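PDB 4J25: Fe2OG dioxygenase domain-containing protein from Pseudomonas putida, which is a prolyl-4-hydroxylase of the 2-oxoglutarate oxygenases that probably uses iron to hydroxylate a proline of elongation factor Tu. Local coordinates for residues 153-158 against 220-225; 157-162 against 198-203; 173-178 against 185-190; 177-182 against 204-209. All blocks are in the same frame, centred on the assembly; numbering follows the deposited sequence.

Interaction 1: residues 153-158 against 220-225; sequences DDRRMV and WFRRRG
Arg156 runs alongside the Trp220 indole in the same direction and dips NH1 over its centre, 3.3 Å from Trp220 CE2, with the guanidinium inclined 38° to the ring. Its guanidinium carbon CZ stands 4.0 Å from the centroid of the five-membered ring, close to the normal, a cation-pi contact. CD adds a CH-pi contact to the same ring. A bend at chi3 (-58°) keeps the Arg156 head over the indole, and NH2 is tied to the backbone oxygen of Asp148.

A second planar pairing joins like charges. The Arg155 guanidinium lies flat on that of Arg222, with centres 4.2 Å apart and planes 23° from parallel. Arg155 also pairs with Glu128 and Arg222 with Asp129, which probably makes the close approach of like charges tolerable.

Among the hydrogen bonds, Arg155 NE meets Arg223 O at 2.7 Å, almost straight and in the guanidinium plane. Just ahead of the strand Asp154 forms an Asx turn, its OD1 accepting from Arg156 N. In the antiparallel ladder Phe221 O takes Met157 N at 2.9 Å and, weakly, Val158 N, a classic beta bulge; Phe221 N answers to Val158 O.

Apolar packing is modest: Met157 CG touches Arg223 CG at 3.5 Å, while Val158 CB meets Phe221 CD2 at 3.9 Å.

Trp220 lines the N-oxalylglycine pocket, and its NE1 is hydrogen-bonded to the metal ligand Asp148. A cationic lid on the indole, itself tied to Asp148, is therefore likely to steady both the ring and that ligand from the second shell.

Interaction 2: residues 157-162 against 198-203; sequences MVSAVL and FLSGEV. With OGA (N-oxalylglycine), chain J.
Ser159 packs its CB over one face of the Phe198 ring, a CH-pi contact 3.6 Å from the centroid. The ring reaches this place because CG of Phe198 sits in the crowded position between backbone N and carbonyl carbon (chi1 56°). Phe198 also meets His205, a manganese ligand, in an edge-to-face pairing. Around this buried part the backbones are closely laced: Ser159 N donates to Phe198 O at 2.7 Å, and Phe198 N returns the bond to Ser159 O. The hydroxyl of Ser200 then gives a hydrogen bond to that of Ser159, OG to OG 2.8 Å, while Ser159 OG is in turn hydrogen-bonded to OD2 of Asp148.

On the opposite face of the sheet the packing is looser: Val158 CG2 and Leu199 CD2 are 4.1 Å apart, the branches merely slanting past each other. At the outer end, strand pairing stops where Ser200 N binds Met157 O, meeting it from well above the carbonyl plane. The same oxygen takes a second bond, from a water 2.8 Å away, and this water accepts from the backbone N of solvent-exposed Gly201, bridging strand and turn.

The polar chain from Ser200 through Ser159 to Asp148 lies in the buried part, so a backbone-anchored serine pair probably helps to orient a carboxylate of the metal site, while water finishes the pairing at the exposed turn.

Interaction 3: residues 173-178 against 185-190; sequences GGQLRM and EHDVEP. With OGA (N-oxalylglycine), chain J.
Arg177 grips Asp187 side-on, using NE and NH2 for one carboxylate oxygen each. NE meets OD1 at 2.8 Å and NH2 meets OD2 at 3.1 Å, both on syn lone pairs, with the two planes only 12° apart. The Arg177 chain leaves with CG anti to the backbone N (chi1 178°) and bends at chi3, which turns its edge to the acid. Gln175 NE2 supplies a third donor, approaching OD2 from above the carboxylate plane at 2.9 Å. With a leucine in place of Arg177, the carboxylate of Asp187 would probably lose its charged partner and the in-plane grip that fixes its rotation, leaving the Gln175 bond to hold it.

Beyond this first shell, Glu185 OE1 lies 4.0 Å from Arg177 NE, well out of the guanidinium plane, and contributes charge alone. Backbone pairing sets the register: Leu176 and Val188 exchange two hydrogen bonds, as do Met178 and His186, so that Arg177 and Asp187 form the non-hydrogen-bonded pair between them.

On the other face of the hairpin, Met178 SD rests 4.0 Å from Val188 CG2. Leu176 turns CD1 to N-oxalylglycine, 3.7 Å from its C4. Near the hairpin's open end Pro190 CG packs 3.6 Å from Gly174 O, and that oxygen accepts a hydrogen bond from NE of Arg214, the arginine that holds the inhibitor through NH1.

The hairpin of strands 176-179 and 185-188 is thus two-sided: charges clamp its outer face, while Leu176, Met178 and Val188 pack inward, Leu176 reaching the ligand pocket.

Interaction 4: residues 177-182 against 204-209; sequences RMFLAD and PHEVLP. With MN (manganese (II) ion), chain I; OGA (N-oxalylglycine), chain J.
Phe179 turns the edge of its ring to the opposing strand, with CD2 3.5 Å from Pro204 O and CZ 3.6 Å from Glu206 OE1. The carboxylate stands steeply to the ring, planes 76° apart, so the acid oxygen meets the polarised C-H rim, while Arg145 makes a cation-pi contact with the aromatic system. Were Phe179 a serine, Arg145 would probably lose its pi partner and a gap would open beside the Glu206 carboxylate.

One face of the Arg177 guanidinium, whose NE and NH2 are engaged by Asp187, carries Leu208 CD1, 3.8 Å from NH2. At its edge, in plane, a water accepts from NH1 at 2.9 Å and donates to Glu206 OE1, a bridge between charges too far apart to pair directly. The His205 ring is met at its edge by O2' of N-oxalylglycine, because both O2' and NE2 bind the manganese.

The backbones are knitted by Arg177 and Glu206, which exchange two hydrogen bonds, and by Phe179 N, which reaches Pro204 O at 3.0 Å. His205 falls between these bonded positions, opposite Met178, and its side chain leads away toward the metal. CG of His205 lies between the backbone N and carbonyl carbon (chi1 57°), and ND1 is hydrogen-bonded to Val203 O, which probably helps aim NE2 at the manganese 2.1 Å away. His146 and Asp148 complete the protein ligands, and N-oxalylglycine chelates through O2 and O2', with one water.

This is the facial triad of two histidines and a carboxylate, carried on the double-stranded beta helix of the 2-oxoglutarate oxygenases, with manganese in a site that probably takes iron in the working enzyme.

Interactions 1 and 2 flank strand 156-163 in the five-stranded sheet and share Met157 and Val158; interactions 3 and 4 flank strand 176-179 in the three-stranded sheet and share Arg177 and Met178. Interaction 2 is the most buried, closed by an aromatic ring and hydroxyls, whereas the other three are only partly buried and carry charged side chains on their outer parts. Arginines stack at the sheet end in interaction 1, while Arg177 alone serves two contacts, salt-bridged in interaction 3 and water-bridged through NH1 in interaction 4. One place where the two sheets meet is Phe198 of interaction 2, packed on His205 and Met178, and all four contacts contribute at least one residue to the N-oxalylglycine pocket.

Interaction 1: residues 153-158 against 220-225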
# COMPACT_ATOMS: atom_id res chain seq x y z
N ASP A 153 4.79 14.04 -15.01
CA ASP A 153 3.36 14.27 -14.97
C ASP A 153 2.60 13.09 -14.34
O ASP A 153 1.40 13.17 -14.12
CB ASP A 153 2.83 14.53 -16.38
N ASP A 154 3.32 12.00 -14.06
CA ASP A 154 2.70 10.78 -13.57
C ASP A 154 1.58 11.19 -12.60
O ASP A 154 1.75 12.14 -11.83
CB ASP A 154 3.77 9.89 -12.93
CG ASP A 154 3.28 8.49 -12.61
OD1 ASP A 154 2.07 8.33 -12.37
OD2 ASP A 154 4.10 7.56 -12.57
N ARG A 155 0.42 10.54 -12.69
CA ARG A 155 -0.77 10.94 -11.92
C ARG A 155 -0.77 10.38 -10.51
O ARG A 155 -1.53 10.82 -9.65
CB ARG A 155 -2.04 10.47 -12.63
CG ARG A 155 -2.35 11.20 -13.92
CD ARG A 155 -3.35 10.44 -14.73
NE ARG A 155 -4.62 10.28 -14.02
CZ ARG A 155 -5.60 9.49 -14.43
NH1 ARG A 155 -5.47 8.79 -15.55
NH2 ARG A 155 -6.72 9.41 -13.74
N ARG A 156 0.08 9.39 -10.27
CA ARG A 156 0.18 8.76 -8.96
C ARG A 156 0.86 9.71 -7.99
O ARG A 156 1.97 10.16 -8.21
CB ARG A 156 0.90 7.42 -9.07
CG ARG A 156 0.25 6.56 -10.14
CD ARG A 156 0.79 5.17 -10.22
NE ARG A 156 2.22 5.12 -10.47
CZ ARG A 156 2.92 3.99 -10.51
NH1 ARG A 156 2.31 2.82 -10.33
NH2 ARG A 156 4.22 4.01 -10.73
N MET A 157 0.13 10.03 -6.93
CA MET A 157 0.55 11.02 -5.96
C MET A 157 0.92 10.39 -4.61
O MET A 157 1.79 10.88 -3.91
CB MET A 157 -0.57 12.02 -5.72
CG MET A 157 -0.95 12.84 -6.93
SD MET A 157 0.48 13.71 -7.64
CE MET A 157 0.82 14.87 -6.34
N VAL A 158 0.22 9.33 -4.22
CA VAL A 158 0.46 8.70 -2.94
C VAL A 158 0.39 7.19 -3.12
O VAL A 158 -0.52 6.70 -3.75
CB VAL A 158 -0.62 9.10 -1.88
CG1 VAL A 158 -0.33 8.39 -0.54
CG2 VAL A 158 -0.70 10.62 -1.70
N TRP A 220 -2.14 2.98 -5.62
CA TRP A 220 -1.80 4.41 -5.76
C TRP A 220 -3.05 5.24 -5.83
O TRP A 220 -4.02 4.86 -6.51
CB TRP A 220 -0.97 4.64 -7.02
CG TRP A 220 0.28 3.85 -6.97
CD1 TRP A 220 1.46 4.21 -6.39
CD2 TRP A 220 0.46 2.52 -7.46
NE1 TRP A 220 2.37 3.19 -6.51
CE2 TRP A 220 1.77 2.14 -7.14
CE3 TRP A 220 -0.37 1.60 -8.12
CZ2 TRP A 220 2.28 0.89 -7.48
CZ3 TRP A 220 0.12 0.38 -8.45
CH2 TRP A 220 1.44 0.03 -8.13
N PHE A 221 -3.05 6.32 -5.07
CA PHE A 221 -4.05 7.36 -5.21
C PHE A 221 -3.59 8.29 -6.31
O PHE A 221 -2.41 8.70 -6.34
CB PHE A 221 -4.20 8.16 -3.91
CG PHE A 221 -4.68 7.36 -2.74
CD1 PHE A 221 -6.03 7.15 -2.54
CD2 PHE A 221 -3.78 6.84 -1.82
CE1 PHE A 221 -6.49 6.41 -1.46
CE2 PHE A 221 -4.23 6.10 -0.74
CZ PHE A 221 -5.60 5.90 -0.56
N ARG A 222 -4.51 8.67 -7.20
CA ARG A 222 -4.17 9.43 -8.39
C ARG A 222 -4.96 10.72 -8.52
O ARG A 222 -6.08 10.81 -8.05
CB ARG A 222 -4.42 8.60 -9.64
CG ARG A 222 -3.78 7.24 -9.62
CD ARG A 222 -3.93 6.55 -10.96
NE ARG A 222 -5.33 6.31 -11.26
CZ ARG A 222 -5.79 5.85 -12.42
NH1 ARG A 222 -4.95 5.57 -13.41
NH2 ARG A 222 -7.09 5.66 -12.59
N ARG A 223 -4.35 11.71 -9.16
CA ARG A 223 -5.03 12.90 -9.66
C ARG A 223 -5.51 12.65 -11.08
O ARG A 223 -5.03 11.72 -11.75
CB ARG A 223 -4.07 14.09 -9.75
CG ARG A 223 -3.54 14.61 -8.46
CD ARG A 223 -2.53 15.74 -8.70
NE ARG A 223 -3.10 16.82 -9.50
CZ ARG A 223 -3.78 17.85 -9.01
NH1 ARG A 223 -3.95 17.97 -7.70
NH2 ARG A 223 -4.27 18.78 -9.82
N ARG A 224 -6.38 13.53 -11.56
CA ARG A 224 -6.82 13.48 -12.94
C ARG A 224 -5.65 13.61 -13.93
O ARG A 224 -5.54 12.82 -14.87
CB ARG A 224 -7.86 14.59 -13.17
CG ARG A 224 -8.32 14.80 -14.61
CD ARG A 224 -9.41 15.86 -14.66
NE ARG A 224 -9.04 17.05 -13.88
CZ ARG A 224 -8.32 18.06 -14.34
NH1 ARG A 224 -7.90 18.08 -15.60
NH2 ARG A 224 -8.03 19.08 -13.55
N GLY A 225 -4.78 14.59 -13.74
CA GLY A 225 -3.69 14.82 -14.69
C GLY A 225 -4.11 15.70 -15.87
O GLY A 225 -5.30 15.87 -16.16

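Interaction 2: residues 157-162 against 198-203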
# COMPACT_ATOMS: atom_id res chain seq x y z
N MET A 157 0.13 10.03 -6.93
CA MET A 157 0.55 11.02 -5.96
C MET A 157 0.92 10.39 -4.61
O MET A 157 1.79 10.88 -3.91
CB MET A 157 -0.57 12.02 -5.72
CG MET A 157 -0.95 12.84 -6.93
SD MET A 157 0.48 13.71 -7.64
CE MET A 157 0.82 14.87 -6.34
N VAL A 158 0.22 9.33 -4.22
CA VAL A 158 0.46 8.70 -2.94
C VAL A 158 0.39 7.19 -3.12
O VAL A 158 -0.52 6.70 -3.75
CB VAL A 158 -0.62 9.10 -1.88
CG1 VAL A 158 -0.33 8.39 -0.54
CG2 VAL A 158 -0.70 10.62 -1.70
N SER A 159 1.35 6.49 -2.55
CA SER A 159 1.46 5.04 -2.68
C SER A 159 0.99 4.40 -1.40
O SER A 159 1.18 4.96 -0.34
CB SER A 159 2.91 4.64 -2.92
OG SER A 159 3.44 5.32 -4.04
N ALA A 160 0.40 3.22 -1.50
CA ALA A 160 -0.07 2.51 -0.34
C ALA A 160 0.06 1.02 -0.59
O ALA A 160 -0.40 0.50 -1.62
CB ALA A 160 -1.51 2.89 -0.02
N VAL A 161 0.71 0.34 0.34
CA VAL A 161 0.92 -1.09 0.26
C VAL A 161 0.39 -1.72 1.54
O VAL A 161 0.77 -1.30 2.64
CB VAL A 161 2.41 -1.45 0.19
CG1 VAL A 161 2.57 -2.91 -0.23
CG2 VAL A 161 3.12 -0.55 -0.75
N LEU A 162 -0.48 -2.73 1.39
CA LEU A 162 -0.95 -3.51 2.53
C LEU A 162 -0.28 -4.88 2.49
O LEU A 162 -0.31 -5.56 1.47
CB LEU A 162 -2.49 -3.64 2.51
CG LEU A 162 -3.06 -4.49 3.67
CD1 LEU A 162 -2.97 -3.78 5.00
CD2 LEU A 162 -4.50 -4.85 3.39
N PHE A 198 3.06 6.38 1.39
CA PHE A 198 4.07 7.42 1.18
C PHE A 198 3.82 8.27 -0.06
O PHE A 198 3.04 7.91 -0.97
CB PHE A 198 5.49 6.83 1.15
CG PHE A 198 5.70 5.74 0.12
CD1 PHE A 198 5.50 4.41 0.45
CD2 PHE A 198 6.10 6.06 -1.17
CE1 PHE A 198 5.69 3.41 -0.47
CE2 PHE A 198 6.29 5.06 -2.10
CZ PHE A 198 6.08 3.73 -1.75
N LEU A 199 4.47 9.43 -0.09
CA LEU A 199 4.42 10.29 -1.25
C LEU A 199 5.21 9.68 -2.41
O LEU A 199 6.42 9.49 -2.32
CB LEU A 199 4.93 11.69 -0.89
CG LEU A 199 4.08 12.40 0.17
CD1 LEU A 199 4.69 13.75 0.58
CD2 LEU A 199 2.64 12.59 -0.29
N SER A 200 4.52 9.42 -3.52
CA SER A 200 5.10 8.66 -4.63
C SER A 200 6.27 9.34 -5.32
O SER A 200 7.19 8.67 -5.79
CB SER A 200 4.03 8.36 -5.69
OG SER A 200 2.86 7.81 -5.11
N GLY A 201 6.24 10.66 -5.41
CA GLY A 201 7.29 11.39 -6.09
C GLY A 201 8.51 11.62 -5.22
O GLY A 201 9.52 12.14 -5.70
N GLU A 202 8.44 11.23 -3.95
CA GLU A 202 9.46 11.62 -2.98
C GLU A 202 10.28 10.50 -2.36
O GLU A 202 11.45 10.71 -2.01
CB GLU A 202 8.82 12.41 -1.84
CG GLU A 202 9.69 12.44 -0.59
CD GLU A 202 9.13 13.34 0.49
OE1 GLU A 202 9.58 13.22 1.66
OE2 GLU A 202 8.25 14.18 0.17
N VAL A 203 9.69 9.32 -2.16
CA VAL A 203 10.39 8.28 -1.41
C VAL A 203 10.87 7.14 -2.28
O VAL A 203 10.08 6.27 -2.67
CB VAL A 203 9.52 7.71 -0.30
CG1 VAL A 203 10.29 6.64 0.48
CG2 VAL A 203 9.07 8.81 0.61
C1 OGA J . 5.64 -1.32 -6.05
C2 OGA J . 6.42 -1.51 -4.79
C4 OGA J . 6.74 -2.64 -2.61
C5 OGA J . 6.17 -3.69 -1.72
O1 OGA J . 4.77 -2.19 -6.35
O2 OGA J . 5.83 -0.29 -6.79
O2' OGA J . 7.41 -0.83 -4.58
O3 OGA J . 6.35 -3.60 -0.48
N1 OGA J . 5.99 -2.49 -3.81
O4 OGA J . 5.51 -4.65 -2.19
O HOH W 1 3.98 12.30 -4.84

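Interaction 3: residues 173-178 against 185-190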
# COMPACT_ATOMS: atom_id res chain seq x y z
N GLY A 173 13.55 -12.16 5.43
CA GLY A 173 13.90 -11.04 4.57
C GLY A 173 12.66 -10.36 4.01
O GLY A 173 11.65 -10.22 4.70
N GLY A 174 12.74 -9.93 2.76
CA GLY A 174 11.60 -9.35 2.07
C GLY A 174 11.13 -7.98 2.54
O GLY A 174 10.02 -7.59 2.24
N GLN A 175 11.97 -7.25 3.28
CA GLN A 175 11.54 -5.95 3.76
C GLN A 175 11.40 -4.96 2.61
O GLN A 175 12.12 -5.04 1.61
CB GLN A 175 12.51 -5.37 4.80
CG GLN A 175 13.95 -5.18 4.30
CD GLN A 175 14.86 -6.33 4.70
OE1 GLN A 175 14.76 -7.44 4.16
NE2 GLN A 175 15.73 -6.08 5.67
N LEU A 176 10.43 -4.07 2.73
CA LEU A 176 10.44 -2.84 1.95
C LEU A 176 11.48 -1.92 2.62
O LEU A 176 11.41 -1.69 3.82
CB LEU A 176 9.07 -2.16 1.98
CG LEU A 176 8.95 -0.80 1.27
CD1 LEU A 176 9.04 -0.99 -0.23
CD2 LEU A 176 7.65 -0.10 1.65
N ARG A 177 12.44 -1.43 1.85
CA ARG A 177 13.42 -0.46 2.36
C ARG A 177 13.17 0.92 1.74
O ARG A 177 13.26 1.08 0.54
CB ARG A 177 14.84 -0.92 2.06
CG ARG A 177 15.91 0.07 2.50
CD ARG A 177 17.28 -0.55 2.53
NE ARG A 177 17.42 -1.55 3.59
CZ ARG A 177 18.44 -2.39 3.70
NH1 ARG A 177 19.42 -2.39 2.81
NH2 ARG A 177 18.48 -3.25 4.70
N MET A 178 12.88 1.90 2.60
CA MET A 178 12.52 3.24 2.20
C MET A 178 13.66 4.20 2.49
O MET A 178 14.22 4.19 3.59
CB MET A 178 11.29 3.70 2.97
CG MET A 178 10.12 2.73 2.87
SD MET A 178 8.88 3.05 4.13
CE MET A 178 8.11 4.50 3.43
N GLU A 185 17.49 5.45 6.44
CA GLU A 185 16.84 4.31 5.80
C GLU A 185 15.88 3.70 6.80
O GLU A 185 16.15 3.72 7.99
CB GLU A 185 17.88 3.30 5.32
CG GLU A 185 18.91 3.91 4.38
CD GLU A 185 19.92 2.91 3.86
OE1 GLU A 185 19.76 1.70 4.15
OE2 GLU A 185 20.87 3.33 3.16
N HIS A 186 14.75 3.16 6.33
CA HIS A 186 13.82 2.45 7.20
C HIS A 186 13.29 1.19 6.52
O HIS A 186 12.71 1.28 5.44
CB HIS A 186 12.63 3.35 7.56
CG HIS A 186 11.62 2.71 8.47
ND1 HIS A 186 11.95 2.24 9.72
CD2 HIS A 186 10.30 2.46 8.31
CE1 HIS A 186 10.89 1.74 10.30
NE2 HIS A 186 9.87 1.86 9.47
N ASP A 187 13.50 0.03 7.15
CA ASP A 187 12.95 -1.23 6.67
C ASP A 187 11.54 -1.46 7.23
O ASP A 187 11.29 -1.25 8.41
CB ASP A 187 13.85 -2.40 7.08
CG ASP A 187 15.15 -2.43 6.30
OD1 ASP A 187 15.35 -1.52 5.48
OD2 ASP A 187 15.97 -3.36 6.50
N VAL A 188 10.64 -1.92 6.38
CA VAL A 188 9.36 -2.44 6.83
C VAL A 188 9.26 -3.94 6.57
O VAL A 188 9.40 -4.39 5.43
CB VAL A 188 8.19 -1.74 6.10
CG1 VAL A 188 6.84 -2.27 6.61
CG2 VAL A 188 8.27 -0.26 6.33
N GLU A 189 9.02 -4.73 7.61
CA GLU A 189 8.74 -6.15 7.43
C GLU A 189 7.31 -6.30 6.93
O GLU A 189 6.41 -5.67 7.46
CB GLU A 189 8.93 -6.97 8.72
CG GLU A 189 10.37 -7.05 9.18
CD GLU A 189 10.60 -8.09 10.27
OE1 GLU A 189 9.78 -9.04 10.39
OE2 GLU A 189 11.61 -7.96 11.00
N PRO A 190 7.11 -7.13 5.91
CA PRO A 190 5.80 -7.30 5.26
C PRO A 190 4.86 -8.18 6.09
O PRO A 190 4.38 -9.21 5.64
CB PRO A 190 6.17 -7.97 3.95
CG PRO A 190 7.36 -8.84 4.33
CD PRO A 190 8.13 -8.02 5.32
C1 OGA J . 5.64 -1.32 -6.05
C2 OGA J . 6.42 -1.51 -4.79
C4 OGA J . 6.74 -2.64 -2.61
C5 OGA J . 6.17 -3.69 -1.72
O1 OGA J . 4.77 -2.19 -6.35
O2 OGA J . 5.83 -0.29 -6.79
O2' OGA J . 7.41 -0.83 -4.58
O3 OGA J . 6.35 -3.60 -0.48
N1 OGA J . 5.99 -2.49 -3.81
O4 OGA J . 5.51 -4.65 -2.19

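Interaction 4: residues 177-182 against 204-209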
# COMPACT_ATOMS: atom_id res chain seq x y z
N ARG A 177 12.44 -1.43 1.85
CA ARG A 177 13.42 -0.46 2.36
C ARG A 177 13.17 0.92 1.74
O ARG A 177 13.26 1.08 0.54
CB ARG A 177 14.84 -0.92 2.06
CG ARG A 177 15.91 0.07 2.50
CD ARG A 177 17.28 -0.55 2.53
NE ARG A 177 17.42 -1.55 3.59
CZ ARG A 177 18.44 -2.39 3.70
NH1 ARG A 177 19.42 -2.39 2.81
NH2 ARG A 177 18.48 -3.25 4.70
N MET A 178 12.88 1.90 2.60
CA MET A 178 12.52 3.24 2.20
C MET A 178 13.66 4.20 2.49
O MET A 178 14.22 4.19 3.59
CB MET A 178 11.29 3.70 2.97
CG MET A 178 10.12 2.73 2.87
SD MET A 178 8.88 3.05 4.13
CE MET A 178 8.11 4.50 3.43
N PHE A 179 14.00 5.01 1.50
CA PHE A 179 15.07 5.97 1.63
C PHE A 179 14.48 7.33 1.91
O PHE A 179 13.87 7.97 1.05
CB PHE A 179 15.94 5.93 0.38
CG PHE A 179 16.55 4.58 0.16
CD1 PHE A 179 17.73 4.23 0.79
CD2 PHE A 179 15.91 3.64 -0.61
CE1 PHE A 179 18.27 2.97 0.63
CE2 PHE A 179 16.46 2.37 -0.78
CZ PHE A 179 17.63 2.04 -0.15
N LEU A 180 14.66 7.75 3.16
CA LEU A 180 14.00 8.93 3.68
C LEU A 180 14.97 10.07 3.63
O LEU A 180 16.07 9.93 3.12
CB LEU A 180 13.51 8.67 5.10
CG LEU A 180 12.72 7.37 5.22
CD1 LEU A 180 12.29 7.12 6.67
CD2 LEU A 180 11.51 7.39 4.27
N ALA A 181 14.55 11.23 4.15
CA ALA A 181 15.37 12.43 4.09
C ALA A 181 16.61 12.25 4.96
O ALA A 181 16.61 11.42 5.85
CB ALA A 181 14.57 13.63 4.56
N ASP A 182 17.65 13.02 4.68
CA ASP A 182 18.85 13.04 5.52
C ASP A 182 19.62 11.71 5.48
O ASP A 182 20.47 11.46 6.33
CB ASP A 182 18.47 13.37 6.97
N PRO A 204 12.18 7.13 -2.60
CA PRO A 204 12.72 5.97 -3.30
C PRO A 204 12.60 4.76 -2.40
O PRO A 204 12.66 4.92 -1.17
CB PRO A 204 14.18 6.33 -3.52
CG PRO A 204 14.26 7.80 -3.34
CD PRO A 204 13.22 8.13 -2.33
N HIS A 205 12.41 3.58 -2.96
CA HIS A 205 12.25 2.39 -2.13
C HIS A 205 12.58 1.15 -2.94
O HIS A 205 12.68 1.20 -4.16
CB HIS A 205 10.84 2.29 -1.55
CG HIS A 205 9.75 2.30 -2.57
ND1 HIS A 205 9.30 3.46 -3.16
CD2 HIS A 205 9.02 1.29 -3.11
CE1 HIS A 205 8.34 3.17 -4.03
NE2 HIS A 205 8.14 1.86 -4.01
N GLU A 206 12.80 0.05 -2.24
CA GLU A 206 13.13 -1.21 -2.89
C GLU A 206 12.61 -2.35 -2.03
O GLU A 206 12.22 -2.15 -0.88
CB GLU A 206 14.64 -1.33 -3.09
CG GLU A 206 15.40 -1.45 -1.81
CD GLU A 206 16.89 -1.43 -1.99
OE1 GLU A 206 17.62 -1.50 -0.98
OE2 GLU A 206 17.36 -1.32 -3.14
N VAL A 207 12.60 -3.55 -2.60
CA VAL A 207 12.21 -4.75 -1.87
C VAL A 207 13.37 -5.72 -1.89
O VAL A 207 13.84 -6.10 -2.96
CB VAL A 207 10.99 -5.43 -2.48
CG1 VAL A 207 10.65 -6.76 -1.72
CG2 VAL A 207 9.81 -4.47 -2.50
N LEU A 208 13.84 -6.12 -0.71
CA LEU A 208 14.92 -7.08 -0.61
C LEU A 208 14.37 -8.50 -0.79
O LEU A 208 13.20 -8.76 -0.49
CB LEU A 208 15.64 -6.95 0.73
CG LEU A 208 16.39 -5.64 1.00
CD1 LEU A 208 17.39 -5.81 2.14
CD2 LEU A 208 17.10 -5.18 -0.23
N PRO A 209 15.19 -9.42 -1.31
CA PRO A 209 14.62 -10.75 -1.57
C PRO A 209 14.15 -11.43 -0.29
O PRO A 209 14.72 -11.18 0.79
CB PRO A 209 15.78 -11.52 -2.23
CG PRO A 209 16.99 -10.70 -2.02
CD PRO A 209 16.57 -9.30 -1.79
MN MN I . 7.14 0.98 -5.63
C1 OGA J . 5.64 -1.32 -6.05
C2 OGA J . 6.42 -1.51 -4.79
C4 OGA J . 6.74 -2.64 -2.61
C5 OGA J . 6.17 -3.69 -1.72
O1 OGA J . 4.77 -2.19 -6.35
O2 OGA J . 5.83 -0.29 -6.79
O2' OGA J . 7.41 -0.83 -4.58
O3 OGA J . 6.35 -3.60 -0.48
N1 OGA J . 5.99 -2.49 -3.81
O4 OGA J . 5.51 -4.65 -2.19
O HOH W 2 19.87 -1.39 0.17
O HOH W 3 5.30 1.07 -4.35